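Local coordinates for uncharacterized protein YjgB (Bacillus subtilis, PDB 4YGT) that is of unknown function, a putative secreted lipoprotein whose structure was the first for the DUF4309 family, at residues 64-68 and 79-83. Numbering follows the deposited sequence.
With SO4 (sulfate ion), chain B.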
loop_
_atom_site.group_PDB
_atom_site.type_symbol
_atom_site.label_atom_id
_atom_site.label_comp_id
_atom_site.label_asym_id
_atom_site.label_seq_id
_atom_site.Cartn_x
_atom_site.Cartn_y
_atom_site.Cartn_z
ATOM N N ASN A 64 16.928 3.193 -3.861
ATOM C CA ASN A 64 15.554 2.835 -4.158
ATOM C C ASN A 64 15.405 1.327 -4.374
ATOM O O ASN A 64 15.928 0.783 -5.354
ATOM C CB ASN A 64 15.055 3.586 -5.398
ATOM C CG ASN A 64 13.599 3.302 -5.688
ATOM O OD1 ASN A 64 12.778 3.147 -4.775
ATOM N ND2 ASN A 64 13.253 3.224 -6.960
ATOM N N ARG A 65 14.663 0.661 -3.482
ATOM C CA ARG A 65 14.436 -0.776 -3.640
ATOM C C ARG A 65 13.002 -1.080 -4.149
ATOM O O ARG A 65 12.582 -2.234 -4.129
ATOM C CB ARG A 65 14.762 -1.542 -2.344
ATOM C CG ARG A 65 13.874 -1.225 -1.177
ATOM C CD ARG A 65 14.410 -1.803 0.103
ATOM N NE ARG A 65 13.416 -1.593 1.144
ATOM C CZ ARG A 65 12.413 -2.424 1.387
ATOM N NH1 ARG A 65 12.308 -3.566 0.714
ATOM N NH2 ARG A 65 11.518 -2.135 2.322
ATOM N N PHE A 66 12.303 -0.055 -4.687
ATOM C CA PHE A 66 10.940 -0.177 -5.210
ATOM C C PHE A 66 10.827 0.210 -6.647
ATOM O O PHE A 66 11.307 1.267 -7.039
ATOM C CB PHE A 66 9.941 0.701 -4.424
ATOM C CG PHE A 66 9.570 0.144 -3.074
ATOM C CD1 PHE A 66 10.400 0.335 -1.973
ATOM C CD2 PHE A 66 8.408 -0.602 -2.906
ATOM C CE1 PHE A 66 10.087 -0.234 -0.738
ATOM C CE2 PHE A 66 8.085 -1.149 -1.676
ATOM C CZ PHE A 66 8.933 -0.979 -0.602
ATOM N N ASP A 67 10.126 -0.619 -7.429
ATOM C CA ASP A 67 9.717 -0.255 -8.789
ATOM C C ASP A 67 8.582 0.716 -8.560
ATOM O O ASP A 67 7.588 0.328 -7.949
ATOM C CB ASP A 67 9.291 -1.490 -9.602
ATOM C CG ASP A 67 10.414 -2.144 -10.367
ATOM O OD1 ASP A 67 11.492 -1.511 -10.516
ATOM O OD2 ASP A 67 10.220 -3.270 -10.830
ATOM N N LEU A 68 8.780 2.003 -8.885
ATOM C CA LEU A 68 7.765 3.010 -8.562
ATOM C C LEU A 68 6.940 3.463 -9.776
ATOM O O LEU A 68 7.471 3.787 -10.844
ATOM C CB LEU A 68 8.407 4.214 -7.878
ATOM C CG LEU A 68 8.979 3.949 -6.505
ATOM C CD1 LEU A 68 10.049 4.977 -6.166
ATOM C CD2 LEU A 68 7.874 3.896 -5.439
ATOM N N GLY A 79 4.245 0.982 -5.530
ATOM C CA GLY A 79 5.631 0.598 -5.368
ATOM C C GLY A 79 5.685 -0.896 -5.138
ATOM O O GLY A 79 4.845 -1.454 -4.437
ATOM N N PHE A 80 6.641 -1.559 -5.770
ATOM C CA PHE A 80 6.870 -2.986 -5.594
ATOM C C PHE A 80 8.328 -3.238 -5.277
ATOM O O PHE A 80 9.196 -2.802 -6.012
ATOM C CB PHE A 80 6.471 -3.759 -6.855
ATOM C CG PHE A 80 5.014 -3.619 -7.215
ATOM C CD1 PHE A 80 4.570 -2.547 -7.988
ATOM C CD2 PHE A 80 4.081 -4.552 -6.778
ATOM C CE1 PHE A 80 3.224 -2.419 -8.322
ATOM C CE2 PHE A 80 2.734 -4.416 -7.107
ATOM C CZ PHE A 80 2.318 -3.350 -7.875
ATOM N N SER A 81 8.598 -3.902 -4.168
ATOM C CA SER A 81 9.942 -4.367 -3.823
ATOM C C SER A 81 9.927 -5.890 -4.014
ATOM O O SER A 81 8.853 -6.502 -3.998
ATOM C CB SER A 81 10.340 -3.949 -2.411
ATOM O OG SER A 81 9.623 -4.676 -1.430
ATOM N N TYR A 82 11.089 -6.494 -4.243
ATOM C CA TYR A 82 11.193 -7.927 -4.518
ATOM C C TYR A 82 12.219 -8.650 -3.644
ATOM O O TYR A 82 13.193 -8.038 -3.195
ATOM C CB TYR A 82 11.583 -8.114 -5.990
ATOM C CG TYR A 82 10.769 -7.264 -6.944
ATOM C CD1 TYR A 82 9.439 -7.576 -7.232
ATOM C CD2 TYR A 82 11.315 -6.122 -7.535
ATOM C CE1 TYR A 82 8.671 -6.770 -8.070
ATOM C CE2 TYR A 82 10.554 -5.311 -8.384
ATOM C CZ TYR A 82 9.241 -5.654 -8.669
ATOM O OH TYR A 82 8.483 -4.887 -9.526
ATOM N N HIS A 83 12.033 -9.978 -3.447
ATOM C CA HIS A 83 13.030 -10.816 -2.765
ATOM C C HIS A 83 14.172 -11.092 -3.763
ATOM O O HIS A 83 14.080 -10.689 -4.932
ATOM C CB HIS A 83 12.433 -12.153 -2.267
ATOM C CG HIS A 83 11.281 -12.052 -1.314
ATOM N ND1 HIS A 83 11.467 -11.705 0.002
ATOM C CD2 HIS A 83 9.977 -12.367 -1.503
ATOM C CE1 HIS A 83 10.267 -11.766 0.561
ATOM N NE2 HIS A 83 9.342 -12.169 -0.305
HETATM S S SO4 B . 12.829 1.864 2.299
HETATM O O1 SO4 B . 13.946 1.123 1.701
HETATM O O2 SO4 B . 12.264 2.842 1.375
HETATM O O3 SO4 B . 11.801 0.894 2.694
HETATM O O4 SO4 B . 13.261 2.602 3.471
HETATM O O HOH W 1 13.797 -4.870 -4.368
#
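Asp-67 OD2 is gripped by two groups: the hydroxyl of Tyr-82 donates to it across the contact at 2.7 Å (OH to OD2), and His-50 NE2 makes a second hydrogen bond. The tyrosine reaches the oxygen from its anti side, 25° out of the carboxylate plane, and the carboxylate stands at the ring's edge, the two planes 70° apart. With Val-60 N bonded to OD1, both carboxylate oxygens have partners, which probably limits the group's rotation. The backbones illustrate antiparallel pairing in a beta hairpin, here a hydrogen-bonded pair: Asp-67 N donates to Phe-80 O at 2.8 Å, and Phe-80 N to Asp-67 O at 3.0 Å. Toward Arg-65 the direct bonds end, and one water bridges the strands, donating to Arg-65 O and accepting from Tyr-82 N. Phe-66, its CG anti to the carbonyl carbon (chi1 -76°), lays one ring face against Ser-81 CB, a CH-pi contact 3.8 Å from CB to the ring centroid, and brings its edge to the Gly-79 carbonyl carbon. Its CE1 also lies over the guanidinium of Arg-65, whose NE binds sulfate O1 at 2.8 Å, the ion probably coming from the crystallisation liquor. Replacing Phe-66 by an alanine would probably open a gap over Ser-81 CB and leave the guanidinium, no longer faced by a ring carbon, freer to turn. Ser-81 OG itself bonds to Ser-89. Strand 67-69 is outermost in the sheet, and strand 77-82 joins it to strand 88-95, while helix 46-53 packs against Asp-67, Phe-80 and Tyr-82.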